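Local coordinates for PPC domain-containing protein (Pyrococcus horikoshii, PDB 2DT4), which is of unknown function but belongs to the plant- and prokaryote-conserved (PPC) domain family and assembles as a trimer, at residues A[9-14]-A[117-122]; A[36-41]-A[77-82]; A[14-19]-A[112-117]; A[87-92]-A[103-108]. One frame throughout, in Å; residues are numbered along the deposited sequence.

Contact 1. Residues A[9-14]-A[117-122]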
loop_
_atom_site.group_PDB
_atom_site.type_symbol
_atom_site.label_atom_id
_atom_site.label_comp_id
_atom_site.label_asym_id
_atom_site.label_seq_id
_atom_site.Cartn_x
_atom_site.Cartn_y
_atom_site.Cartn_z
ATOM N N GLY A 9 -13.947 3.632 12.202
ATOM C CA GLY A 9 -14.825 4.759 12.002
ATOM C C GLY A 9 -15.247 4.929 10.572
ATOM O O GLY A 9 -15.435 3.950 9.844
ATOM N N ARG A 10 -15.389 6.186 10.173
ATOM C CA ARG A 10 -15.856 6.543 8.849
ATOM C C ARG A 10 -14.828 6.146 7.801
ATOM O O ARG A 10 -13.619 6.167 8.060
ATOM C CB ARG A 10 -16.192 8.037 8.782
ATOM C CG ARG A 10 -17.390 8.400 9.654
ATOM C CD ARG A 10 -17.539 9.868 9.890
ATOM N NE ARG A 10 -16.499 10.383 10.765
ATOM C CZ ARG A 10 -16.184 11.668 10.956
ATOM N NH1 ARG A 10 -15.206 11.964 11.822
ATOM N NH2 ARG A 10 -16.823 12.628 10.308
ATOM N N THR A 11 -15.341 5.785 6.640
ATOM C CA THR A 11 -14.553 5.280 5.512
ATOM C C THR A 11 -14.782 6.181 4.279
ATOM O O THR A 11 -15.912 6.567 3.987
ATOM C CB THR A 11 -14.999 3.851 5.206
ATOM O OG1 THR A 11 -14.892 3.039 6.391
ATOM C CG2 THR A 11 -14.104 3.227 4.149
ATOM N N TYR A 12 -13.710 6.516 3.550
ATOM C CA TYR A 12 -13.783 7.423 2.424
ATOM C C TYR A 12 -12.930 6.996 1.227
ATOM O O TYR A 12 -11.891 6.359 1.381
ATOM C CB TYR A 12 -13.320 8.829 2.824
ATOM C CG TYR A 12 -13.977 9.451 4.058
ATOM C CD1 TYR A 12 -14.992 10.380 3.925
ATOM C CD2 TYR A 12 -13.551 9.128 5.343
ATOM C CE1 TYR A 12 -15.560 10.976 5.030
ATOM C CE2 TYR A 12 -14.100 9.738 6.444
ATOM C CZ TYR A 12 -15.109 10.646 6.281
ATOM O OH TYR A 12 -15.640 11.281 7.396
ATOM N N LEU A 13 -13.387 7.365 0.040
ATOM C CA LEU A 13 -12.669 7.145 -1.208
ATOM C C LEU A 13 -13.011 8.325 -2.092
ATOM O O LEU A 13 -14.191 8.574 -2.326
ATOM C CB LEU A 13 -13.096 5.826 -1.873
ATOM C CG LEU A 13 -12.341 5.533 -3.179
ATOM C CD1 LEU A 13 -10.834 5.408 -2.957
ATOM C CD2 LEU A 13 -12.918 4.281 -3.825
ATOM N N PHE A 14 -11.994 9.058 -2.539
ATOM C CA PHE A 14 -12.232 10.318 -3.239
ATOM C C PHE A 14 -11.081 10.701 -4.133
ATOM O O PHE A 14 -9.924 10.251 -3.943
ATOM C CB PHE A 14 -12.527 11.464 -2.253
ATOM C CG PHE A 14 -11.517 11.617 -1.149
ATOM C CD1 PHE A 14 -10.318 12.282 -1.354
ATOM C CD2 PHE A 14 -11.756 11.065 0.079
ATOM C CE1 PHE A 14 -9.369 12.378 -0.321
ATOM C CE2 PHE A 14 -10.840 11.166 1.101
ATOM C CZ PHE A 14 -9.633 11.804 0.903
ATOM N N PHE A 117 -7.855 6.696 -0.420
ATOM C CA PHE A 117 -8.669 5.891 0.475
ATOM C C PHE A 117 -8.270 6.301 1.891
ATOM O O PHE A 117 -7.084 6.359 2.211
ATOM C CB PHE A 117 -8.448 4.385 0.308
ATOM C CG PHE A 117 -9.150 3.561 1.341
ATOM C CD1 PHE A 117 -8.454 2.967 2.373
ATOM C CD2 PHE A 117 -10.531 3.397 1.287
ATOM C CE1 PHE A 117 -9.123 2.196 3.346
ATOM C CE2 PHE A 117 -11.189 2.625 2.253
ATOM C CZ PHE A 117 -10.484 2.027 3.260
ATOM N N LEU A 118 -9.269 6.582 2.722
ATOM C CA LEU A 118 -9.022 7.030 4.086
ATOM C C LEU A 118 -9.949 6.311 5.039
ATOM O O LEU A 118 -11.166 6.301 4.827
ATOM C CB LEU A 118 -9.195 8.533 4.185
ATOM C CG LEU A 118 -8.776 9.119 5.515
ATOM C CD1 LEU A 118 -8.321 10.548 5.319
ATOM C CD2 LEU A 118 -9.886 9.083 6.579
ATOM N N GLN A 119 -9.384 5.671 6.067
ATOM C CA GLN A 119 -10.158 4.917 7.046
ATOM C C GLN A 119 -9.891 5.512 8.416
ATOM O O GLN A 119 -8.787 5.372 8.972
ATOM C CB GLN A 119 -9.798 3.413 7.018
ATOM C CG GLN A 119 -10.448 2.595 8.132
ATOM C CD GLN A 119 -11.970 2.636 8.004
ATOM O OE1 GLN A 119 -12.672 3.194 8.888
ATOM N NE2 GLN A 119 -12.478 2.111 6.919
ATOM N N GLU A 120 -10.937 6.106 8.981
ATOM C CA GLU A 120 -10.842 6.673 10.313
ATOM C C GLU A 120 -10.791 5.551 11.333
ATOM O O GLU A 120 -11.439 4.528 11.141
ATOM C CB GLU A 120 -12.084 7.544 10.583
ATOM C CG GLU A 120 -12.168 8.112 11.974
ATOM C CD GLU A 120 -13.436 8.876 12.227
ATOM O OE1 GLU A 120 -13.343 9.888 12.963
ATOM O OE2 GLU A 120 -14.509 8.470 11.717
ATOM N N LEU A 121 -10.014 5.756 12.396
ATOM C CA LEU A 121 -9.922 4.830 13.528
ATOM C C LEU A 121 -10.312 5.553 14.812
ATOM O O LEU A 121 -9.966 6.731 14.987
ATOM C CB LEU A 121 -8.485 4.353 13.658
ATOM C CG LEU A 121 -7.924 3.585 12.457
ATOM C CD1 LEU A 121 -6.499 3.143 12.738
ATOM C CD2 LEU A 121 -8.795 2.389 12.003
ATOM N N LYS A 122 -11.070 4.857 15.676
ATOM C CA LYS A 122 -11.614 5.430 16.902
ATOM C C LYS A 122 -11.098 4.620 18.079
ATOM O O LYS A 122 -11.074 3.399 18.062
ATOM C CB LYS A 122 -13.146 5.371 16.913
ATOM C CG LYS A 122 -13.875 5.980 15.723
ATOM C CD LYS A 122 -13.856 7.448 15.791
ATOM C CE LYS A 122 -15.105 8.034 15.137
ATOM N NZ LYS A 122 -15.176 9.490 15.122
#
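Tyr-12 and Leu-118 lie side by side on the face of the sheet that helix 22-33 covers, with Tyr-12 CD2 3.9 Å from Leu-118 CD2. Putting CG anti to its carbonyl carbon (chi1 -52°) lays the Tyr-12 ring along its neighbour, with the carbonyl O of Leu-118 at the ring's edge. Phe-29 of the helix meets this ring edge-to-face, and the phenol OH is hydrogen-bonded to Glu-33. On the other face Phe-117 crosses Thr-11, its CE2 3.5 Å from Thr-11 CG2, while Leu-13 CD1 rests near Phe-117 CB.

The backbones run antiparallel, their axes 171° apart. Tyr-12 and Leu-118 form a hydrogen-bonded pair (Tyr-12 N to Leu-118 O 2.9 Å, and Leu-118 N to Tyr-12 O 3.0 Å), flanked by the non-hydrogen-bonded pairs Thr-11 with Gln-119 and Leu-13 with Phe-117. Strand 5-16 thus borders strand 114-123 in the main sheet, and beyond Thr-11 and Tyr-12 the ladder continues into a strand of a second subunit.

Toward the polar end, Arg-10 grips the Glu-120 carboxylate side-on: NE reaches OE2 at 2.9 Å and NH1 reaches OE1 at 3.0 Å, with the two planes 47° apart. Its NH2 is hydrogen-bonded to Glu-33 O, at the end of helix 22-33. OE2 also takes the backbone N-H of Arg-10 on its anti lone pair. Lys-122 NZ comes to OE1 from the opposite face to Arg-10 NH1. A glutamine in place of Glu-120 would probably leave Arg-10 and Lys-122 without the negative charge between them, their NH1 and NZ just 4.1 Å apart.

Contact 2. Residues A[36-41]-A[77-82]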
loop_
_atom_site.group_PDB
_atom_site.type_symbol
_atom_site.label_atom_id
_atom_site.label_comp_id
_atom_site.label_asym_id
_atom_site.label_seq_id
_atom_site.Cartn_x
_atom_site.Cartn_y
_atom_site.Cartn_z
ATOM N N GLU A 36 -9.384 12.612 13.617
ATOM C CA GLU A 36 -8.149 12.745 14.358
ATOM C C GLU A 36 -7.156 11.648 14.015
ATOM O O GLU A 36 -5.935 11.913 13.991
ATOM C CB GLU A 36 -8.413 12.690 15.861
ATOM C CG GLU A 36 -9.200 13.860 16.423
ATOM C CD GLU A 36 -8.913 14.100 17.899
ATOM O OE1 GLU A 36 -8.892 13.114 18.660
ATOM O OE2 GLU A 36 -8.706 15.277 18.277
ATOM N N THR A 37 -7.649 10.420 13.817
ATOM C CA THR A 37 -6.794 9.274 13.519
ATOM C C THR A 37 -7.312 8.529 12.293
ATOM O O THR A 37 -8.483 8.232 12.219
ATOM C CB THR A 37 -6.763 8.289 14.721
ATOM O OG1 THR A 37 -6.408 9.006 15.932
ATOM C CG2 THR A 37 -5.722 7.207 14.515
ATOM N N ALA A 38 -6.422 8.179 11.371
ATOM C CA ALA A 38 -6.816 7.443 10.173
ATOM C C ALA A 38 -5.612 6.794 9.525
ATOM O O ALA A 38 -4.467 7.124 9.813
ATOM C CB ALA A 38 -7.448 8.377 9.173
ATOM N N ILE A 39 -5.923 5.960 8.551
ATOM C CA ILE A 39 -4.902 5.338 7.728
ATOM C C ILE A 39 -5.306 5.761 6.322
ATOM O O ILE A 39 -6.492 5.979 6.014
ATOM C CB ILE A 39 -4.633 3.819 7.851
ATOM C CG1 ILE A 39 -5.914 2.991 7.611
ATOM C CG2 ILE A 39 -4.019 3.552 9.210
ATOM C CD1 ILE A 39 -6.161 2.593 6.188
ATOM N N ILE A 40 -4.306 5.935 5.466
ATOM C CA ILE A 40 -4.503 6.351 4.091
ATOM C C ILE A 40 -3.731 5.488 3.114
ATOM O O ILE A 40 -2.633 4.989 3.399
ATOM C CB ILE A 40 -4.129 7.841 3.864
ATOM C CG1 ILE A 40 -2.732 8.153 4.402
ATOM C CG2 ILE A 40 -5.139 8.727 4.567
ATOM C CD1 ILE A 40 -2.345 9.634 4.276
ATOM N N ASN A 41 -4.269 5.432 1.908
ATOM C CA ASN A 41 -3.544 4.747 0.839
ATOM C C ASN A 41 -4.029 5.447 -0.413
ATOM O O ASN A 41 -5.127 5.979 -0.429
ATOM C CB ASN A 41 -3.599 3.225 0.776
ATOM C CG ASN A 41 -4.778 2.683 0.022
ATOM O OD1 ASN A 41 -5.188 3.204 -1.019
ATOM N ND2 ASN A 41 -5.316 1.598 0.536
ATOM N N GLY A 77 0.147 5.896 4.431
ATOM C CA GLY A 77 0.445 6.712 5.578
ATOM C C GLY A 77 -0.664 6.759 6.591
ATOM O O GLY A 77 -1.534 5.905 6.617
ATOM N N ASN A 78 -0.619 7.785 7.428
ATOM C CA ASN A 78 -1.580 7.870 8.509
ATOM C C ASN A 78 -1.831 9.320 8.900
ATOM O O ASN A 78 -1.075 10.223 8.540
ATOM C CB ASN A 78 -1.087 7.025 9.706
ATOM C CG ASN A 78 0.297 7.402 10.154
ATOM O OD1 ASN A 78 0.514 8.549 10.566
ATOM N ND2 ASN A 78 1.263 6.468 10.025
ATOM N N VAL A 79 -2.929 9.514 9.623
ATOM C CA VAL A 79 -3.318 10.788 10.229
ATOM C C VAL A 79 -3.382 10.551 11.738
ATOM O O VAL A 79 -3.906 9.527 12.199
ATOM C CB VAL A 79 -4.683 11.309 9.705
ATOM C CG1 VAL A 79 -4.974 12.685 10.302
ATOM C CG2 VAL A 79 -4.721 11.394 8.180
ATOM N N SER A 80 -2.809 11.475 12.500
ATOM C CA SER A 80 -2.847 11.385 13.957
ATOM C C SER A 80 -2.658 12.757 14.545
ATOM O O SER A 80 -2.172 13.648 13.896
ATOM C CB SER A 80 -1.829 10.371 14.499
ATOM O OG SER A 80 -0.506 10.702 14.169
ATOM N N LEU A 81 -3.098 12.924 15.770
ATOM C CA LEU A 81 -2.958 14.200 16.457
ATOM C C LEU A 81 -1.499 14.590 16.668
ATOM O O LEU A 81 -0.694 13.783 17.100
ATOM C CB LEU A 81 -3.655 14.097 17.814
ATOM C CG LEU A 81 -3.669 15.240 18.802
ATOM C CD1 LEU A 81 -4.499 16.395 18.304
ATOM C CD2 LEU A 81 -4.232 14.737 20.137
ATOM N N LYS A 82 -1.166 15.833 16.347
ATOM C CA LYS A 82 0.129 16.414 16.680
ATOM C C LYS A 82 -0.127 17.874 17.038
ATOM O O LYS A 82 -0.715 18.625 16.255
ATOM C CB LYS A 82 1.132 16.343 15.534
ATOM C CG LYS A 82 2.532 16.893 15.836
ATOM C CD LYS A 82 3.376 16.855 14.606
ATOM C CE LYS A 82 4.785 17.393 14.783
ATOM N NZ LYS A 82 5.497 17.320 13.445
HETATM O O HOH W 1 -4.635 10.686 16.974
#
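Strands 38-41 and 77-82 run antiparallel at 154°, joined by two hydrogen-bonded pairs, Ala-38 with Val-79 and Ile-40 with Gly-77, on either side of the non-hydrogen-bonded pair Ile-39 with Asn-78. The shortest of the four bonds runs from Val-79 N to Ala-38 O, 2.8 Å and close to straight at 170°.

Across this pair of strands, Ile-40 packs against bare backbone. Its CG1 sits between the backbone N and the carbonyl carbon (chi1 51°), a crowded position that lays this branch on the Gly-77 peptide, 3.3 Å from Gly-77 C, and carries CD1 on toward Asn-78 N. An alanine in place of Ile-40 would probably uncover the Gly-77 peptide and open a gap beside it, since glycine brings no side chain of its own to fill it. Further along the same face Ala-38 CB meets Val-79 CB at 4.1 Å, and Leu-118 packs on both Ala-38 and Ile-40. On the reverse face Asn-78 CB touches Ala-38 O at 3.4 Å, but its amide turns away: OD1 bonds to Arg-128, and ND2 to Glu-115 of the third subunit.

Beyond the last of these bonded pairs, a water bridges the two chains. It accepts from Leu-81 N at 3.0 Å and lies 2.7 Å from Thr-37 OG1, with a weak bond to Glu-36 O besides. Next to it, Ser-80 CA makes a CA-H...O contact with that same Glu-36 O.

These strands are neighbours inside the main sheet of the PPC domain: 38-46 has strand 114-123 along its other edge, and 69-82 is followed by strand 85-95.

Contact 3. Residues A[14-19]-A[112-117]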
loop_
_atom_site.group_PDB
_atom_site.type_symbol
_atom_site.label_atom_id
_atom_site.label_comp_id
_atom_site.label_asym_id
_atom_site.label_seq_id
_atom_site.Cartn_x
_atom_site.Cartn_y
_atom_site.Cartn_z
ATOM N N PHE A 14 -11.994 9.058 -2.539
ATOM C CA PHE A 14 -12.232 10.318 -3.239
ATOM C C PHE A 14 -11.081 10.701 -4.133
ATOM O O PHE A 14 -9.924 10.251 -3.943
ATOM C CB PHE A 14 -12.527 11.464 -2.253
ATOM C CG PHE A 14 -11.517 11.617 -1.149
ATOM C CD1 PHE A 14 -10.318 12.282 -1.354
ATOM C CD2 PHE A 14 -11.756 11.065 0.079
ATOM C CE1 PHE A 14 -9.369 12.378 -0.321
ATOM C CE2 PHE A 14 -10.840 11.166 1.101
ATOM C CZ PHE A 14 -9.633 11.804 0.903
ATOM N N ARG A 15 -11.406 11.561 -5.096
ATOM C CA ARG A 15 -10.406 12.208 -5.905
ATOM C C ARG A 15 -10.146 13.609 -5.419
ATOM O O ARG A 15 -11.062 14.412 -5.274
ATOM C CB ARG A 15 -10.821 12.268 -7.368
ATOM C CG ARG A 15 -9.777 12.956 -8.191
ATOM C CD ARG A 15 -9.862 12.665 -9.649
ATOM N NE ARG A 15 -11.024 13.285 -10.246
ATOM C CZ ARG A 15 -11.043 14.487 -10.832
ATOM N NH1 ARG A 15 -12.167 14.940 -11.400
ATOM N NH2 ARG A 15 -9.997 15.262 -10.816
ATOM N N VAL A 16 -8.872 13.885 -5.188
ATOM C CA VAL A 16 -8.417 15.191 -4.764
ATOM C C VAL A 16 -8.347 16.107 -5.996
ATOM O O VAL A 16 -7.774 15.719 -7.006
ATOM C CB VAL A 16 -7.008 15.066 -4.116
ATOM C CG1 VAL A 16 -6.495 16.421 -3.707
ATOM C CG2 VAL A 16 -7.012 14.123 -2.951
ATOM N N PRO A 17 -8.902 17.325 -5.926
ATOM C CA PRO A 17 -8.818 18.243 -7.064
ATOM C C PRO A 17 -7.402 18.539 -7.554
ATOM O O PRO A 17 -6.469 18.680 -6.763
ATOM C CB PRO A 17 -9.485 19.509 -6.526
ATOM C CG PRO A 17 -10.435 19.029 -5.553
ATOM C CD PRO A 17 -9.716 17.887 -4.848
ATOM N N GLU A 18 -7.276 18.660 -8.878
ATOM C CA GLU A 18 -6.041 19.115 -9.514
ATOM C C GLU A 18 -5.580 20.425 -8.865
ATOM O O GLU A 18 -6.365 21.380 -8.701
ATOM C CB GLU A 18 -6.233 19.301 -11.020
ATOM C CG GLU A 18 -4.987 19.799 -11.748
ATOM C CD GLU A 18 -5.239 20.206 -13.188
ATOM O OE1 GLU A 18 -6.410 20.463 -13.565
ATOM O OE2 GLU A 18 -4.243 20.285 -13.925
ATOM N N GLY A 19 -4.276 20.473 -8.605
ATOM C CA GLY A 19 -3.667 21.663 -8.040
ATOM C C GLY A 19 -3.587 21.783 -6.542
ATOM O O GLY A 19 -2.851 22.657 -6.034
ATOM N N PHE A 112 -1.965 16.041 -9.500
ATOM C CA PHE A 112 -2.594 16.157 -10.834
ATOM C C PHE A 112 -3.870 15.373 -10.670
ATOM O O PHE A 112 -4.954 15.895 -10.807
ATOM C CB PHE A 112 -1.621 15.643 -11.955
ATOM C CG PHE A 112 -2.224 15.620 -13.331
ATOM C CD1 PHE A 112 -2.772 16.785 -13.886
ATOM C CD2 PHE A 112 -2.297 14.438 -14.038
ATOM C CE1 PHE A 112 -3.355 16.750 -15.162
ATOM C CE2 PHE A 112 -2.879 14.401 -15.304
ATOM C CZ PHE A 112 -3.414 15.564 -15.856
ATOM N N VAL A 113 -3.670 14.087 -10.339
ATOM C CA VAL A 113 -4.794 13.174 -10.017
ATOM C C VAL A 113 -4.337 12.495 -8.736
ATOM O O VAL A 113 -3.222 12.039 -8.666
ATOM C CB VAL A 113 -5.078 12.105 -11.074
ATOM C CG1 VAL A 113 -6.103 11.020 -10.576
ATOM C CG2 VAL A 113 -5.572 12.781 -12.362
ATOM N N ALA A 114 -5.265 12.335 -7.772
ATOM C CA ALA A 114 -4.923 11.580 -6.543
ATOM C C ALA A 114 -6.237 10.933 -6.102
ATOM O O ALA A 114 -7.249 11.644 -5.885
ATOM C CB ALA A 114 -4.302 12.357 -5.416
ATOM N N GLU A 115 -6.219 9.608 -6.021
ATOM C CA GLU A 115 -7.357 8.803 -5.669
ATOM C C GLU A 115 -6.964 8.199 -4.337
ATOM O O GLU A 115 -6.093 7.309 -4.257
ATOM C CB GLU A 115 -7.657 7.754 -6.742
ATOM C CG GLU A 115 -8.103 8.421 -8.041
ATOM C CD GLU A 115 -8.203 7.503 -9.241
ATOM O OE1 GLU A 115 -7.914 6.297 -9.151
ATOM O OE2 GLU A 115 -8.555 8.003 -10.334
ATOM N N ILE A 116 -7.540 8.790 -3.306
ATOM C CA ILE A 116 -7.210 8.457 -1.924
ATOM C C ILE A 116 -8.318 7.693 -1.170
ATOM O O ILE A 116 -9.518 8.072 -1.229
ATOM C CB ILE A 116 -6.940 9.806 -1.192
ATOM C CG1 ILE A 116 -5.838 10.658 -1.869
ATOM C CG2 ILE A 116 -6.634 9.562 0.271
ATOM C CD1 ILE A 116 -4.515 9.983 -2.148
ATOM N N PHE A 117 -7.855 6.696 -0.420
ATOM C CA PHE A 117 -8.669 5.891 0.475
ATOM C C PHE A 117 -8.270 6.301 1.891
ATOM O O PHE A 117 -7.084 6.359 2.211
ATOM C CB PHE A 117 -8.448 4.385 0.308
ATOM C CG PHE A 117 -9.150 3.561 1.341
ATOM C CD1 PHE A 117 -8.454 2.967 2.373
ATOM C CD2 PHE A 117 -10.531 3.397 1.287
ATOM C CE1 PHE A 117 -9.123 2.196 3.346
ATOM C CE2 PHE A 117 -11.189 2.625 2.253
ATOM C CZ PHE A 117 -10.484 2.027 3.260
HETATM O O HOH W 2 -7.483 15.204 -9.645
#
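Phe-14 lies over Ile-116, its CE1 3.6 Å from Ile-116 CB, where strands 5-16 and 114-123 approach one end of their antiparallel ladder in the main sheet. The strand directions are 137° apart here. Phe-14 has CG between its backbone N and carbonyl carbon (chi1 52°), which folds the ring back over its partner strand, so that the carbonyl O of Ile-116 sits 3.9 Å above the ring plane, over its centre. The same O accepts from Phe-14 N, and Ile-116 N returns a 2.9 Å bond to Phe-14 O. Phe-29 of helix 22-33 also meets this ring.

Arg-15 turns to the other face. Its CG passes 3.7 Å from Ala-114 O, and its chain then bends at chi3 toward the second subunit, where Trp-138 O of that subunit accepts from NE. Glu-115, its strand partner, likewise reaches across the interface, forming a salt bridge with Arg-128 of the second subunit.

Val-16 comes back to the helix side, where Leu-22 and Tyr-25 cover it. Its CB touches Ala-114 CB at 4.0 Å, while CG2 crosses to Ile-116 CG1 and lies at the edge of the Phe-14 ring. Its N-H bonds to Ala-114 O.

At Glu-18 the side chain runs alongside that of Phe-112 and sets OE2 at the ring's edge, 3.8 Å from Phe-112 CD1; Tyr-133 of the second subunit holds OE1. Between the two chains one water donates to Val-16 O and to Phe-112 O, and accepts from Arg-15 NH2 at 2.8 Å, in the plane of the guanidinium.

Contact 4. Residues A[87-92]-A[103-108]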
loop_
_atom_site.group_PDB
_atom_site.type_symbol
_atom_site.label_atom_id
_atom_site.label_comp_id
_atom_site.label_asym_id
_atom_site.label_seq_id
_atom_site.Cartn_x
_atom_site.Cartn_y
_atom_site.Cartn_z
ATOM N N PHE A 87 -2.540 15.562 11.791
ATOM C CA PHE A 87 -1.245 15.655 11.149
ATOM C C PHE A 87 -1.048 14.429 10.231
ATOM O O PHE A 87 -1.268 13.281 10.634
ATOM C CB PHE A 87 -0.127 15.706 12.192
ATOM C CG PHE A 87 1.232 15.807 11.612
ATOM C CD1 PHE A 87 1.756 17.034 11.317
ATOM C CD2 PHE A 87 2.000 14.676 11.359
ATOM C CE1 PHE A 87 3.038 17.152 10.781
ATOM C CE2 PHE A 87 3.261 14.785 10.801
ATOM C CZ PHE A 87 3.776 16.051 10.536
ATOM N N VAL A 88 -0.659 14.703 8.994
ATOM C CA VAL A 88 -0.564 13.691 7.946
ATOM C C VAL A 88 0.897 13.286 7.747
ATOM O O VAL A 88 1.770 14.131 7.538
ATOM C CB VAL A 88 -1.167 14.194 6.629
ATOM C CG1 VAL A 88 -1.316 13.023 5.647
ATOM C CG2 VAL A 88 -2.512 14.865 6.879
ATOM N N HIS A 89 1.163 11.982 7.849
ATOM C CA HIS A 89 2.502 11.435 7.629
ATOM C C HIS A 89 2.371 10.362 6.585
ATOM O O HIS A 89 1.646 9.395 6.784
ATOM C CB HIS A 89 3.107 10.883 8.907
ATOM C CG HIS A 89 4.532 10.463 8.768
ATOM N ND1 HIS A 89 5.440 11.182 8.015
ATOM C CD2 HIS A 89 5.203 9.385 9.246
ATOM C CE1 HIS A 89 6.617 10.576 8.062
ATOM N NE2 HIS A 89 6.501 9.495 8.810
ATOM N N ALA A 90 3.053 10.536 5.461
ATOM C CA ALA A 90 2.997 9.544 4.392
ATOM C C ALA A 90 4.306 9.375 3.655
ATOM O O ALA A 90 5.128 10.276 3.606
ATOM C CB ALA A 90 1.915 9.894 3.399
ATOM N N HIS A 91 4.480 8.209 3.051
ATOM C CA HIS A 91 5.632 7.899 2.194
ATOM C C HIS A 91 5.096 7.580 0.819
ATOM O O HIS A 91 3.974 7.102 0.674
ATOM C CB HIS A 91 6.432 6.693 2.697
ATOM C CG HIS A 91 7.277 6.994 3.897
ATOM N ND1 HIS A 91 8.611 6.664 3.961
ATOM C CD2 HIS A 91 6.998 7.647 5.048
ATOM C CE1 HIS A 91 9.100 7.034 5.131
ATOM N NE2 HIS A 91 8.143 7.631 5.813
ATOM N N VAL A 92 5.907 7.920 -0.184
ATOM C CA VAL A 92 5.454 7.712 -1.582
ATOM C C VAL A 92 6.524 7.036 -2.410
ATOM O O VAL A 92 7.718 7.210 -2.181
ATOM C CB VAL A 92 5.085 9.062 -2.252
ATOM C CG1 VAL A 92 3.817 9.632 -1.674
ATOM C CG2 VAL A 92 6.248 10.038 -2.188
ATOM N N GLY A 103 11.562 7.608 -4.329
ATOM C CA GLY A 103 10.652 7.704 -3.225
ATOM C C GLY A 103 11.280 7.987 -1.894
ATOM O O GLY A 103 12.517 7.987 -1.720
ATOM N N GLY A 104 10.398 8.128 -0.907
ATOM C CA GLY A 104 10.810 8.411 0.443
ATOM C C GLY A 104 9.624 8.970 1.204
ATOM O O GLY A 104 8.474 8.784 0.795
ATOM N N HIS A 105 9.889 9.709 2.277
ATOM C CA HIS A 105 8.854 10.439 2.985
ATOM C C HIS A 105 8.304 11.524 2.068
ATOM O O HIS A 105 9.077 12.204 1.399
ATOM C CB HIS A 105 9.487 11.055 4.233
ATOM C CG HIS A 105 8.683 12.148 4.854
ATOM N ND1 HIS A 105 9.195 13.401 5.113
ATOM C CD2 HIS A 105 7.404 12.163 5.294
ATOM C CE1 HIS A 105 8.260 14.133 5.689
ATOM N NE2 HIS A 105 7.167 13.404 5.815
ATOM N N LEU A 106 6.985 11.741 2.038
ATOM C CA LEU A 106 6.425 12.803 1.222
ATOM C C LEU A 106 6.499 14.115 1.992
ATOM O O LEU A 106 5.902 14.254 3.041
ATOM C CB LEU A 106 4.971 12.529 0.845
ATOM C CG LEU A 106 4.346 13.588 -0.056
ATOM C CD1 LEU A 106 5.049 13.708 -1.406
ATOM C CD2 LEU A 106 2.867 13.289 -0.228
ATOM N N VAL A 107 7.264 15.054 1.456
ATOM C CA VAL A 107 7.410 16.387 2.031
ATOM C C VAL A 107 6.316 17.305 1.496
ATOM O O VAL A 107 5.660 18.000 2.279
ATOM C CB VAL A 107 8.812 16.972 1.740
ATOM C CG1 VAL A 107 8.893 18.441 2.233
ATOM C CG2 VAL A 107 9.846 16.107 2.417
ATOM N N GLU A 108 6.103 17.289 0.180
ATOM C CA GLU A 108 4.957 17.975 -0.440
ATOM C C GLU A 108 4.777 17.496 -1.860
ATOM O O GLU A 108 5.725 17.000 -2.463
ATOM C CB GLU A 108 5.148 19.494 -0.429
ATOM C CG GLU A 108 6.344 19.976 -1.199
ATOM C CD GLU A 108 6.406 21.507 -1.323
ATOM O OE1 GLU A 108 6.692 22.178 -0.327
ATOM O OE2 GLU A 108 6.165 22.039 -2.415
HETATM O O HOH W 3 4.206 13.098 4.932
#
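His-91 offers a ring face to the opposite chain: the CA of His-105 stands 3.8 Å from the ring centroid, only 5° off the normal, a clear CH-pi contact. With CG anti to its carbonyl carbon (chi1 -75°), His-91 lays the imidazole flat beneath that backbone. The side chain of His-105 instead extends toward His-89, crossing it at about a right angle; the two ring centroids are 5.0 Å apart, the ring planes inclined at 50°. Tyr-61 stacks on His-105, while His-89 NE2 bonds to a glycerol probably left from crystallisation.

On the buried side Val-92 and Leu-106 interlock by their branches, CG2 against CD1 at 3.9 Å and Val-92 CG1 against Leu-106 CB and CD2. Leu-106 N bonds to Ala-90 O (2.8 Å, nearly straight), and one water accepts from Ala-90 N and donates to Leu-106 O. Gly-103 CA lies so near Val-92 O that a CB there would clash.

Val-92 and Gly-104 exchange two backbone bonds, closing a beta hairpin of strands 85-95 and 101-104. At His-105, which joins His-89 and His-91 in an aromatic cluster, the chain turns a corner from this hairpin into the three-stranded sheet.

In the fold
From the N terminus, strand 5-16 must wait for most of the chain before strand 114-123 returns to it: residues 9-14 with 117-122 close the outer loop, and contact 3 closes one nested within it, sharing Phe-14 and Phe-117. Inside both lie contact 2, which joins strands 38-46 and 69-82, and then contact 4, which opens after contact 2 has closed. None of the loops cross. Strand 38-46 links contacts 1 and 2, with Gln-119 N bonding to Ile-39 O, and Asn-78 N with His-89 O carries the main sheet on to contact 4. From there strand 106-111 enters the smaller sheet before the chain rejoins contact 3.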